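Local coordinates for CELL WALL surface anchor family protein (Streptococcus pneumoniae, PDB 2X9X), which probably builds the shaft of the pneumococcal pilus as its repeating backbone subunit, with a role in cell adhesion, at residues K267-N272 with I424-G429; G280-I285 with E394-A399; A299-Q304 with N355-W360; E338-A343 with S374-R379. The protein carries 1 engineered substitution. All blocks are in the same frame, centred on the assembly; numbering follows the deposited sequence. Where two conformers were deposited one is given.

From the N terminus, strand 260-271 begins interaction 1, strand 282-286 begins interaction 2, the 3-10 and loop segment 299-304 begins interaction 3 and helix 338-354 begins interaction 4. Interaction 3 closes first, at 355-360, bringing together the chain entering helix 304-325 and the chain leaving helix 338-354. Interaction 4 closes next, at 374-379, so that 3 and 4 cross, and it ties a helix to a turn between strands. Interaction 2 closes at 394-399 around both, completing a strand pair. Interaction 1, closing at 424-429, encloses all three and lays a loop against strand 260-271.

Interaction 1 (K267-N272 with I424-G429); sequences KFVKVN and IEYTAG
V269, on strand 260-271, and Y426, in the loop before strand 436-439, make the nearest backbone approach, their CA atoms 6.1 Å apart, so the loop leans on the strand by side chains and not by strand pairing. The strand belongs to a Cna-B-like pilin domain, and it also carries the intramolecular isopeptide bond found in such domains: K270 points away from the loop and its NZ is covalently joined to CG of N440. Facing the loop, the aliphatic part of K267 lies across the Y426 ring, the two side chains at about a right angle. K267 CD sits 3.9 Å from the ring centroid and 19° off its normal, a CH-pi contact over the face. With the lysine extended beyond CG, NZ travels past the ring to the carbonyl O of Y417. Y426 holds CG anti to its backbone N (chi1 -164°), and this turn brings the ring back toward the strand although the CB bond itself does not aim there. V269 and I424 supply the apolar part: V269 CB meets I424 CG2 at 3.7 Å, also at about a right angle, while V271 CG1 and I424 CD1 meet tip to tip at 4.0 Å. A carbonyl borders the tyrosine as well, F268 O lying in the ring plane at its edge, 3.4 Å from Y426 CE1.

Interaction 2 (G280-I285 with E394-A399); sequences GAEFVI and ETKQPA
E282 keeps CG anti to its carbonyl carbon (chi1 -55°) and K396 keeps CG anti to its backbone N (chi1 -176°), and with both chains extended beyond CG they run side by side in the same direction. E282 CB and K396 CB are 3.7 Å apart. Farther out, K396 CD lies against the glutamate carboxylate. The charged ends do not form a salt bridge with each other; E282 OE2 pairs with K314 of helix 304-325. E282 OE1 instead accepts a hydrogen bond from a water that also bonds T395 OG1. On the other face of the sheet, F283 and E394 cross obliquely, with E394 CG placed off-centre over the ring, 4.2 Å from its centroid. E394 OE1 accepts from the backbone N of L404, while E394 OE2 lies beside F283 CZ and near K270, the isopeptide lysine. Between the strands, E282 N reaches K396 O in the carbonyl plane at 2.9 Å. E282 O takes two backbone donors from one face of its plane, T395 N at 2.8 Å and K396 N at 3.3 Å. Two residues thus stand opposite one: this is a classic beta bulge, set where the chain turns a corner at the end of strand 388-394, in a four-stranded antiparallel sheet.

Interaction 3 (A299-Q304 with N355-W360); sequences ADKVSQ and NNAFEW
N356 ND2 has two acceptors, the carbonyl O of K301 at 2.9 Å and OE1 of E306 in helix 304-325. The bond to K301 O is bent (147° at the hydrogen), and the donor stands 16° off the carbonyl plane. With CG anti to the carbonyl carbon (chi1 -63°), the amide of N356 is carried across to the 3-10 segment 299-301, and the double engagement would limit rotation of that amide. Beside it the apolar contact is slight: K301 CG rests 4.1 Å from A357 CB, after which the lysine bends at chi2 and its amino end leads away. In strand 358-361, E359 reaches the 3-10 segment indirectly. A water accepts from A299 N at 3.1 Å and donates to E359 OE2 at 2.7 Å, linking the start of the 3-10 segment to the strand. E306 has a second task, since its OE1 also accepts from the backbone N of S303, the N-cap residue whose own side chain caps a following backbone N. The result fits a capping box at the start of helix 304-325, tied by an asparagine to the chain leaving helix 338-354, next to the antiparallel pair of strands 294-297 and 358-361.

Interaction 4 (E338-A343 with S374-R379); sequences EKVDKA and SDAQGR
D341, on helix 338-354, offers its OD1 to the backbone N of A376 at 2.9 Å, a bond bent to 138° at the hydrogen. This same oxygen lies 3.3 Å from D375 CB. V340, one residue earlier, adds an apolar contact: its CB is 4.1 Å from A376 CB, and its CG1 faces the backbone of D375 and A376. The carboxylate of D375 is the more heavily used of the two aspartates. Its OD1 accepts from Q377 N at 2.8 Å and from R379 N at 2.9 Å, the donors arriving from opposite faces of the carboxylate plane. The bond to Q377 N makes an Asx turn, laid over a type I beta turn from D375 to G378 in which G378 N donates to D375 O. D375 OD2 receives NE and NH1 of R379 in a salt bridge; NE, at 2.9 Å, meets the syn lone pair of OD2, which lies in the guanidinium plane. A bend at chi3 (-61°) folds the arginine back over its own turn, and its NH2 donates to T427 OG1. One water spans the contact by donating to both D341 O and D375 OD2. The nearest carboxylate oxygens, D341 OD1 and D375 OD2, are 3.6 Å apart, a like-charge approach that the arginine would be expected to ease, with its NH1 near D341 OD2 but no N-H directed at that oxygen.

Interaction 1 (K267-N272 with I424-G429)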
loop_
_atom_site.group_PDB
_atom_site.type_symbol
_atom_site.label_atom_id
_atom_site.label_comp_id
_atom_site.label_asym_id
_atom_site.label_seq_id
_atom_site.Cartn_x
_atom_site.Cartn_y
_atom_site.Cartn_z
ATOM N N LYS A 267 17.053 -10.449 -1.125
ATOM C CA LYS A 267 17.335 -11.352 -2.240
ATOM C C LYS A 267 18.568 -12.200 -1.938
ATOM O O LYS A 267 19.488 -11.744 -1.249
ATOM C CB LYS A 267 17.588 -10.557 -3.519
ATOM C CG LYS A 267 16.418 -9.720 -3.988
ATOM C CD LYS A 267 16.859 -8.745 -5.076
ATOM C CE LYS A 267 15.697 -7.912 -5.583
ATOM N NZ LYS A 267 16.170 -6.688 -6.297
ATOM N N PHE A 268 18.580 -13.426 -2.459
ATOM C CA PHE A 268 19.687 -14.366 -2.273
ATOM C C PHE A 268 20.046 -15.067 -3.585
ATOM O O PHE A 268 19.182 -15.264 -4.445
ATOM C CB PHE A 268 19.305 -15.448 -1.259
ATOM C CG PHE A 268 18.829 -14.916 0.062
ATOM C CD1 PHE A 268 19.722 -14.704 1.098
ATOM C CD2 PHE A 268 17.487 -14.648 0.274
ATOM C CE1 PHE A 268 19.286 -14.222 2.326
ATOM C CE2 PHE A 268 17.045 -14.168 1.496
ATOM C CZ PHE A 268 17.947 -13.955 2.521
ATOM N N VAL A 269 21.313 -15.458 -3.727
ATOM C CA VAL A 269 21.727 -16.341 -4.820
ATOM C C VAL A 269 22.542 -17.513 -4.276
ATOM O O VAL A 269 23.534 -17.321 -3.569
ATOM C CB VAL A 269 22.565 -15.614 -5.901
ATOM C CG1 VAL A 269 23.015 -16.605 -6.984
ATOM C CG2 VAL A 269 21.779 -14.467 -6.514
ATOM N N LYS A 270 22.105 -18.723 -4.602
ATOM C CA LYS A 270 22.823 -19.941 -4.245
ATOM C C LYS A 270 23.874 -20.285 -5.297
ATOM O O LYS A 270 23.542 -20.490 -6.469
ATOM C CB LYS A 270 21.842 -21.103 -4.115
ATOM C CG LYS A 270 22.445 -22.348 -3.497
ATOM C CD LYS A 270 22.723 -22.117 -2.023
ATOM C CE LYS A 270 23.492 -23.269 -1.424
ATOM N NZ LYS A 270 24.846 -23.363 -2.033
ATOM N N VAL A 271 25.137 -20.362 -4.877
ATOM C CA VAL A 271 26.234 -20.713 -5.782
ATOM C C VAL A 271 27.142 -21.785 -5.185
ATOM O O VAL A 271 26.996 -22.163 -4.020
ATOM C CB VAL A 271 27.122 -19.489 -6.099
ATOM C CG1 VAL A 271 26.327 -18.412 -6.821
ATOM C CG2 VAL A 271 27.739 -18.941 -4.824
ATOM N N ASN A 272 28.084 -22.272 -5.990
ATOM C CA ASN A 272 29.163 -23.104 -5.468
ATOM C C ASN A 272 30.449 -22.292 -5.343
ATOM O O ASN A 272 30.426 -21.067 -5.472
ATOM C CB ASN A 272 29.367 -24.369 -6.311
ATOM C CG ASN A 272 29.823 -24.073 -7.735
ATOM O OD1 ASN A 272 30.261 -22.966 -8.050
ATOM N ND2 ASN A 272 29.723 -25.077 -8.602
ATOM N N ILE A 424 26.416 -10.351 -4.385
ATOM C CA ILE A 424 26.380 -10.864 -5.748
ATOM C C ILE A 424 25.187 -10.283 -6.494
ATOM O O ILE A 424 24.227 -9.837 -5.870
ATOM C CB ILE A 424 26.274 -12.411 -5.743
ATOM C CG1 ILE A 424 26.414 -12.978 -7.158
ATOM C CG2 ILE A 424 24.962 -12.871 -5.084
ATOM C CD1 ILE A 424 26.567 -14.480 -7.189
ATOM N N GLU A 425 25.255 -10.278 -7.824
ATOM C CA GLU A 425 24.119 -9.885 -8.659
ATOM C C GLU A 425 22.987 -10.902 -8.536
ATOM O O GLU A 425 23.197 -12.091 -8.763
ATOM C CB GLU A 425 24.540 -9.802 -10.131
ATOM C CG GLU A 425 25.455 -8.640 -10.474
ATOM C CD GLU A 425 26.121 -8.805 -11.833
ATOM O OE1 GLU A 425 26.367 -9.959 -12.241
ATOM O OE2 GLU A 425 26.402 -7.779 -12.490
ATOM N N TYR A 426 21.788 -10.444 -8.177
ATOM C CA TYR A 426 20.627 -11.332 -8.173
ATOM C C TYR A 426 20.497 -11.985 -9.544
ATOM O O TYR A 426 20.382 -13.206 -9.663
ATOM C CB TYR A 426 19.361 -10.538 -7.868
ATOM C CG TYR A 426 18.160 -11.363 -7.467
ATOM C CD1 TYR A 426 18.268 -12.390 -6.533
ATOM C CD2 TYR A 426 16.899 -11.081 -7.987
ATOM C CE1 TYR A 426 17.152 -13.123 -6.141
ATOM C CE2 TYR A 426 15.787 -11.807 -7.603
ATOM C CZ TYR A 426 15.918 -12.826 -6.682
ATOM O OH TYR A 426 14.805 -13.544 -6.294
ATOM N N THR A 427 20.514 -11.158 -10.583
ATOM C CA THR A 427 20.484 -11.655 -11.949
ATOM C C THR A 427 21.800 -11.302 -12.626
ATOM O O THR A 427 22.171 -10.131 -12.711
ATOM C CB THR A 427 19.294 -11.078 -12.737
ATOM O OG1 THR A 427 18.074 -11.398 -12.055
ATOM C CG2 THR A 427 19.244 -11.660 -14.139
ATOM N N ALA A 428 22.513 -12.326 -13.082
ATOM C CA ALA A 428 23.837 -12.147 -13.666
ATOM C C ALA A 428 23.839 -11.105 -14.778
ATOM O O ALA A 428 23.020 -11.163 -15.701
ATOM C CB ALA A 428 24.370 -13.477 -14.179
ATOM N N GLY A 429 24.766 -10.155 -14.685
ATOM C CA GLY A 429 24.925 -9.134 -15.705
ATOM C C GLY A 429 24.163 -7.853 -15.428
ATOM O O GLY A 429 24.241 -6.900 -16.202
#

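Interaction 2 (G280-I285 with E394-A399)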
loop_
_atom_site.group_PDB
_atom_site.type_symbol
_atom_site.label_atom_id
_atom_site.label_comp_id
_atom_site.label_asym_id
_atom_site.label_seq_id
_atom_site.Cartn_x
_atom_site.Cartn_y
_atom_site.Cartn_z
ATOM N N GLY A 280 17.357 -25.585 -6.838
ATOM C CA GLY A 280 16.737 -26.589 -5.992
ATOM C C GLY A 280 17.180 -26.642 -4.543
ATOM O O GLY A 280 16.791 -27.553 -3.814
ATOM N N ALA A 281 17.989 -25.681 -4.111
ATOM C CA ALA A 281 18.335 -25.594 -2.696
ATOM C C ALA A 281 17.131 -25.029 -1.949
ATOM O O ALA A 281 16.454 -24.122 -2.444
ATOM C CB ALA A 281 19.560 -24.718 -2.488
ATOM N N GLU A 282 16.853 -25.569 -0.767
ATOM C CA GLU A 282 15.690 -25.137 0.006
ATOM C C GLU A 282 16.093 -24.581 1.366
ATOM O O GLU A 282 17.002 -25.110 2.016
ATOM C CB GLU A 282 14.685 -26.285 0.153
ATOM C CG GLU A 282 14.255 -26.880 -1.186
ATOM C CD GLU A 282 13.143 -27.912 -1.069
ATOM O OE1 GLU A 282 12.663 -28.166 0.057
ATOM O OE2 GLU A 282 12.744 -28.468 -2.113
ATOM N N PHE A 283 15.412 -23.512 1.783
ATOM C CA PHE A 283 15.750 -22.791 3.007
ATOM C C PHE A 283 14.526 -22.368 3.807
ATOM O O PHE A 283 13.446 -22.142 3.254
ATOM C CB PHE A 283 16.529 -21.517 2.674
ATOM C CG PHE A 283 17.812 -21.761 1.955
ATOM C CD1 PHE A 283 19.003 -21.864 2.656
ATOM C CD2 PHE A 283 17.834 -21.887 0.576
ATOM C CE1 PHE A 283 20.196 -22.092 1.992
ATOM C CE2 PHE A 283 19.023 -22.118 -0.094
ATOM C CZ PHE A 283 20.205 -22.218 0.616
ATOM N N VAL A 284 14.716 -22.238 5.115
ATOM C CA VAL A 284 13.749 -21.567 5.969
ATOM C C VAL A 284 14.437 -20.386 6.647
ATOM O O VAL A 284 15.661 -20.235 6.556
ATOM C CB VAL A 284 13.140 -22.516 7.023
ATOM C CG1 VAL A 284 12.352 -23.632 6.332
ATOM C CG2 VAL A 284 14.228 -23.088 7.928
ATOM N N ILE A 285 13.653 -19.541 7.306
ATOM C CA ILE A 285 14.194 -18.360 7.969
ATOM C C ILE A 285 13.991 -18.419 9.483
ATOM O O ILE A 285 12.879 -18.650 9.965
ATOM C CB ILE A 285 13.561 -17.073 7.405
ATOM C CG1 ILE A 285 13.955 -16.899 5.936
ATOM C CG2 ILE A 285 13.998 -15.864 8.220
ATOM C CD1 ILE A 285 13.180 -15.814 5.213
ATOM N N GLU A 394 19.498 -23.887 5.741
ATOM C CA GLU A 394 19.273 -24.779 4.612
ATOM C C GLU A 394 18.607 -26.063 5.091
ATOM O O GLU A 394 19.070 -26.691 6.043
ATOM C CB GLU A 394 20.583 -25.099 3.892
ATOM C CG GLU A 394 20.384 -25.800 2.559
ATOM C CD GLU A 394 21.690 -26.095 1.850
ATOM O OE1 GLU A 394 22.498 -26.881 2.384
ATOM O OE2 GLU A 394 21.903 -25.549 0.751
ATOM N N THR A 395 17.519 -26.445 4.429
ATOM C CA THR A 395 16.793 -27.657 4.792
ATOM C C THR A 395 16.949 -28.749 3.733
ATOM O O THR A 395 16.748 -29.932 4.015
ATOM C CB THR A 395 15.298 -27.372 5.046
ATOM O OG1 THR A 395 14.731 -26.721 3.904
ATOM C CG2 THR A 395 15.128 -26.476 6.268
ATOM N N LYS A 396 17.304 -28.348 2.515
ATOM C CA LYS A 396 17.604 -29.306 1.455
ATOM C C LYS A 396 18.739 -28.795 0.579
ATOM O O LYS A 396 18.675 -27.688 0.051
ATOM C CB LYS A 396 16.372 -29.601 0.598
ATOM C CG LYS A 396 16.622 -30.667 -0.464
ATOM C CD LYS A 396 15.352 -31.039 -1.213
ATOM C CE LYS A 396 15.613 -32.175 -2.193
ATOM N NZ LYS A 396 14.362 -32.639 -2.857
ATOM N N GLN A 397 19.780 -29.605 0.423
ATOM C CA GLN A 397 20.928 -29.198 -0.369
ATOM C C GLN A 397 20.652 -29.376 -1.855
ATOM O O GLN A 397 19.856 -30.234 -2.248
ATOM C CB GLN A 397 22.171 -29.997 0.029
ATOM C CG GLN A 397 22.096 -31.477 -0.295
ATOM C CD GLN A 397 21.534 -32.303 0.845
ATOM O OE1 GLN A 397 20.603 -31.884 1.534
ATOM N NE2 GLN A 397 22.099 -33.488 1.048
ATOM N N PRO A 398 21.319 -28.568 -2.688
ATOM C CA PRO A 398 21.226 -28.749 -4.138
ATOM C C PRO A 398 21.887 -30.072 -4.503
ATOM O O PRO A 398 22.818 -30.491 -3.814
ATOM C CB PRO A 398 22.051 -27.588 -4.706
ATOM C CG PRO A 398 22.527 -26.790 -3.550
ATOM C CD PRO A 398 22.346 -27.589 -2.306
ATOM N N ALA A 399 21.416 -30.718 -5.562
ATOM C CA ALA A 399 21.950 -32.015 -5.962
ATOM C C ALA A 399 23.476 -32.006 -6.078
ATOM O O ALA A 399 24.047 -31.190 -6.801
ATOM C CB ALA A 399 21.319 -32.464 -7.273
HETATM O O HOH W 1 13.356 -28.703 2.629
#

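Interaction 3 (A299-Q304 with N355-W360)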
loop_
_atom_site.group_PDB
_atom_site.type_symbol
_atom_site.label_atom_id
_atom_site.label_comp_id
_atom_site.label_asym_id
_atom_site.label_seq_id
_atom_site.Cartn_x
_atom_site.Cartn_y
_atom_site.Cartn_z
ATOM N N ALA A 299 -1.673 -19.454 9.873
ATOM C CA ALA A 299 -2.613 -20.425 9.313
ATOM C C ALA A 299 -4.059 -19.939 9.234
ATOM O O ALA A 299 -4.766 -20.238 8.270
ATOM C CB ALA A 299 -2.539 -21.744 10.083
ATOM N N ASP A 300 -4.506 -19.197 10.242
ATOM C CA ASP A 300 -5.894 -18.738 10.266
ATOM C C ASP A 300 -6.126 -17.516 9.376
ATOM O O ASP A 300 -7.244 -17.009 9.291
ATOM C CB ASP A 300 -6.357 -18.452 11.697
ATOM C CG ASP A 300 -5.601 -17.308 12.340
ATOM O OD1 ASP A 300 -4.376 -17.205 12.124
ATOM O OD2 ASP A 300 -6.233 -16.515 13.068
ATOM N N LYS A 301 -5.072 -17.052 8.708
ATOM C CA LYS A 301 -5.190 -15.910 7.803
ATOM C C LYS A 301 -4.989 -16.310 6.351
ATOM O O LYS A 301 -4.885 -15.453 5.474
ATOM C CB LYS A 301 -4.179 -14.819 8.166
ATOM C CG LYS A 301 -4.405 -14.205 9.531
ATOM C CD LYS A 301 -5.769 -13.547 9.616
ATOM C CE LYS A 301 -5.969 -12.873 10.961
ATOM N NZ LYS A 301 -7.265 -12.138 11.012
ATOM N N VAL A 302 -4.926 -17.613 6.102
ATOM C CA VAL A 302 -4.719 -18.131 4.757
ATOM C C VAL A 302 -5.836 -19.107 4.394
ATOM O O VAL A 302 -6.212 -19.955 5.207
ATOM C CB VAL A 302 -3.362 -18.844 4.647
ATOM C CG1 VAL A 302 -3.031 -19.145 3.190
ATOM C CG2 VAL A 302 -2.272 -17.990 5.267
ATOM N N SER A 303 -6.364 -18.983 3.179
ATOM C CA SER A 303 -7.462 -19.834 2.737
ATOM C C SER A 303 -6.991 -21.221 2.316
ATOM O O SER A 303 -5.809 -21.433 2.040
ATOM C CB SER A 303 -8.211 -19.179 1.577
ATOM O OG SER A 303 -7.459 -19.277 0.383
ATOM N N GLN A 304 -7.930 -22.160 2.266
ATOM C CA GLN A 304 -7.637 -23.511 1.811
ATOM C C GLN A 304 -7.056 -23.477 0.399
ATOM O O GLN A 304 -6.097 -24.188 0.097
ATOM C CB GLN A 304 -8.907 -24.366 1.844
ATOM C CG GLN A 304 -8.719 -25.785 1.334
ATOM C CD GLN A 304 -7.795 -26.602 2.214
ATOM O OE1 GLN A 304 -7.658 -26.333 3.408
ATOM N NE2 GLN A 304 -7.154 -27.607 1.628
ATOM N N ASN A 355 1.207 -15.741 1.829
ATOM C CA ASN A 355 1.827 -15.059 2.968
ATOM C C ASN A 355 1.039 -13.795 3.344
ATOM O O ASN A 355 1.542 -12.677 3.217
ATOM C CB ASN A 355 3.280 -14.677 2.652
ATOM C CG ASN A 355 4.233 -15.873 2.631
ATOM O OD1 ASN A 355 3.867 -17.003 2.976
ATOM N ND2 ASN A 355 5.475 -15.617 2.234
ATOM N N ASN A 356 -0.200 -13.972 3.793
ATOM C CA ASN A 356 -1.041 -12.832 4.164
ATOM C C ASN A 356 -0.631 -12.198 5.490
ATOM O O ASN A 356 -0.865 -11.009 5.723
ATOM C CB ASN A 356 -2.514 -13.252 4.223
ATOM C CG ASN A 356 -3.038 -13.704 2.879
ATOM O OD1 ASN A 356 -2.822 -13.038 1.864
ATOM N ND2 ASN A 356 -3.743 -14.834 2.861
ATOM N N ALA A 357 -0.012 -12.998 6.349
ATOM C CA ALA A 357 0.437 -12.538 7.654
ATOM C C ALA A 357 1.526 -13.484 8.132
ATOM O O ALA A 357 1.532 -14.658 7.754
ATOM C CB ALA A 357 -0.725 -12.512 8.645
ATOM N N PHE A 358 2.446 -12.978 8.948
ATOM C CA PHE A 358 3.553 -13.794 9.440
ATOM C C PHE A 358 3.497 -14.009 10.945
ATOM O O PHE A 358 3.021 -13.152 11.698
ATOM C CB PHE A 358 4.906 -13.156 9.099
ATOM C CG PHE A 358 5.268 -13.218 7.643
ATOM C CD1 PHE A 358 5.264 -14.423 6.960
ATOM C CD2 PHE A 358 5.654 -12.071 6.966
ATOM C CE1 PHE A 358 5.612 -14.476 5.621
ATOM C CE2 PHE A 358 5.999 -12.118 5.627
ATOM C CZ PHE A 358 5.981 -13.320 4.956
ATOM N N GLU A 359 4.000 -15.158 11.377
ATOM C CA GLU A 359 4.258 -15.386 12.789
ATOM C C GLU A 359 5.467 -16.294 12.971
ATOM O O GLU A 359 5.887 -16.984 12.042
ATOM C CB GLU A 359 3.032 -15.982 13.481
ATOM C CG GLU A 359 2.703 -17.405 13.061
ATOM C CD GLU A 359 1.493 -17.945 13.794
ATOM O OE1 GLU A 359 1.073 -17.308 14.781
ATOM O OE2 GLU A 359 0.964 -19.003 13.391
ATOM N N TRP A 360 6.022 -16.285 14.176
ATOM C CA TRP A 360 7.182 -17.106 14.494
ATOM C C TRP A 360 6.752 -18.391 15.197
ATOM O O TRP A 360 5.990 -18.349 16.166
ATOM C CB TRP A 360 8.164 -16.311 15.363
ATOM C CG TRP A 360 8.751 -15.136 14.626
ATOM C CD1 TRP A 360 8.392 -13.825 14.750
ATOM C CD2 TRP A 360 9.784 -15.177 13.633
ATOM N NE1 TRP A 360 9.143 -13.047 13.903
ATOM C CE2 TRP A 360 10.004 -13.852 13.203
ATOM C CE3 TRP A 360 10.546 -16.204 13.068
ATOM C CZ2 TRP A 360 10.959 -13.526 12.236
ATOM C CZ3 TRP A 360 11.495 -15.879 12.104
ATOM C CH2 TRP A 360 11.690 -14.551 11.699
HETATM O O HOH W 2 0.836 -20.642 11.303
#

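Interaction 4 (E338-A343 with S374-R379)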
loop_
_atom_site.group_PDB
_atom_site.type_symbol
_atom_site.label_atom_id
_atom_site.label_comp_id
_atom_site.label_asym_id
_atom_site.label_seq_id
_atom_site.Cartn_x
_atom_site.Cartn_y
_atom_site.Cartn_z
ATOM N N GLU A 338 14.886 -23.543 -18.524
ATOM C CA GLU A 338 14.033 -22.391 -18.287
ATOM C C GLU A 338 12.765 -22.878 -17.601
ATOM O O GLU A 338 12.001 -22.089 -17.039
ATOM C CB GLU A 338 13.704 -21.664 -19.593
ATOM N N LYS A 339 12.555 -24.190 -17.653
ATOM C CA LYS A 339 11.408 -24.815 -17.014
ATOM C C LYS A 339 11.499 -24.633 -15.505
ATOM O O LYS A 339 10.490 -24.416 -14.834
ATOM C CB LYS A 339 11.327 -26.300 -17.371
ATOM N N VAL A 340 12.716 -24.717 -14.973
ATOM C CA VAL A 340 12.919 -24.523 -13.543
ATOM C C VAL A 340 12.572 -23.096 -13.128
ATOM O O VAL A 340 11.869 -22.883 -12.138
ATOM C CB VAL A 340 14.364 -24.834 -13.119
ATOM C CG1 VAL A 340 14.562 -24.505 -11.641
ATOM C CG2 VAL A 340 14.699 -26.290 -13.399
ATOM N N ASP A 341 13.069 -22.120 -13.883
ATOM C CA ASP A 341 12.827 -20.717 -13.556
ATOM C C ASP A 341 11.334 -20.383 -13.524
ATOM O O ASP A 341 10.866 -19.699 -12.613
ATOM C CB ASP A 341 13.553 -19.792 -14.534
ATOM C CG ASP A 341 15.053 -19.749 -14.297
ATOM O OD1 ASP A 341 15.516 -20.278 -13.265
ATOM O OD2 ASP A 341 15.768 -19.176 -15.147
ATOM N N LYS A 342 10.595 -20.861 -14.523
ATOM C CA LYS A 342 9.156 -20.622 -14.603
ATOM C C LYS A 342 8.418 -21.272 -13.436
ATOM O O LYS A 342 7.570 -20.649 -12.792
ATOM C CB LYS A 342 8.599 -21.158 -15.924
ATOM C CG LYS A 342 9.017 -20.362 -17.146
ATOM C CD LYS A 342 8.090 -19.177 -17.384
ATOM C CE LYS A 342 8.323 -18.566 -18.756
ATOM N NZ LYS A 342 8.096 -19.553 -19.853
ATOM N N ALA A 343 8.738 -22.535 -13.176
ATOM C CA ALA A 343 8.098 -23.276 -12.098
ATOM C C ALA A 343 8.411 -22.640 -10.745
ATOM O O ALA A 343 7.551 -22.577 -9.854
ATOM C CB ALA A 343 8.538 -24.731 -12.122
ATOM N N SER A 374 15.772 -22.189 -4.571
ATOM C CA SER A 374 16.560 -21.493 -5.584
ATOM C C SER A 374 16.185 -21.940 -7.000
ATOM O O SER A 374 15.994 -23.133 -7.252
ATOM C CB SER A 374 18.065 -21.687 -5.337
ATOM O OG SER A 374 18.440 -23.052 -5.442
ATOM N N ASP A 375 16.074 -20.985 -7.920
ATOM C CA ASP A 375 15.819 -21.318 -9.324
ATOM C C ASP A 375 17.121 -21.665 -10.052
ATOM O O ASP A 375 18.159 -21.832 -9.414
ATOM C CB ASP A 375 15.014 -20.217 -10.042
ATOM C CG ASP A 375 15.790 -18.918 -10.224
ATOM O OD1 ASP A 375 17.026 -18.902 -10.040
ATOM O OD2 ASP A 375 15.147 -17.898 -10.571
ATOM N N ALA A 376 17.059 -21.795 -11.374
ATOM C CA ALA A 376 18.221 -22.222 -12.152
ATOM C C ALA A 376 19.325 -21.166 -12.193
ATOM O O ALA A 376 20.456 -21.445 -12.603
ATOM C CB ALA A 376 17.806 -22.621 -13.562
ATOM N N GLN A 377 18.986 -19.952 -11.777
ATOM C CA GLN A 377 19.969 -18.887 -11.635
ATOM C C GLN A 377 20.340 -18.714 -10.166
ATOM O O GLN A 377 20.935 -17.704 -9.779
ATOM C CB GLN A 377 19.427 -17.584 -12.211
ATOM C CG GLN A 377 18.990 -17.713 -13.668
ATOM C CD GLN A 377 18.163 -16.535 -14.144
ATOM O OE1 GLN A 377 17.107 -16.712 -14.755
ATOM N NE2 GLN A 377 18.634 -15.327 -13.862
ATOM N N GLY A 378 19.977 -19.706 -9.354
ATOM C CA GLY A 378 20.305 -19.724 -7.936
ATOM C C GLY A 378 19.470 -18.782 -7.085
ATOM O O GLY A 378 19.698 -18.657 -5.874
ATOM N N ARG A 379 18.485 -18.133 -7.703
ATOM C CA ARG A 379 17.766 -17.043 -7.046
ATOM C C ARG A 379 16.660 -17.495 -6.100
ATOM O O ARG A 379 15.904 -18.425 -6.392
ATOM C CB ARG A 379 17.164 -16.088 -8.083
ATOM C CG ARG A 379 18.183 -15.438 -9.005
ATOM C CD ARG A 379 17.497 -14.586 -10.059
ATOM N NE ARG A 379 16.608 -15.379 -10.906
ATOM C CZ ARG A 379 16.137 -14.969 -12.077
ATOM N NH1 ARG A 379 15.338 -15.757 -12.783
ATOM N NH2 ARG A 379 16.468 -13.773 -12.544
HETATM O O HOH W 3 12.601 -17.682 -11.489
#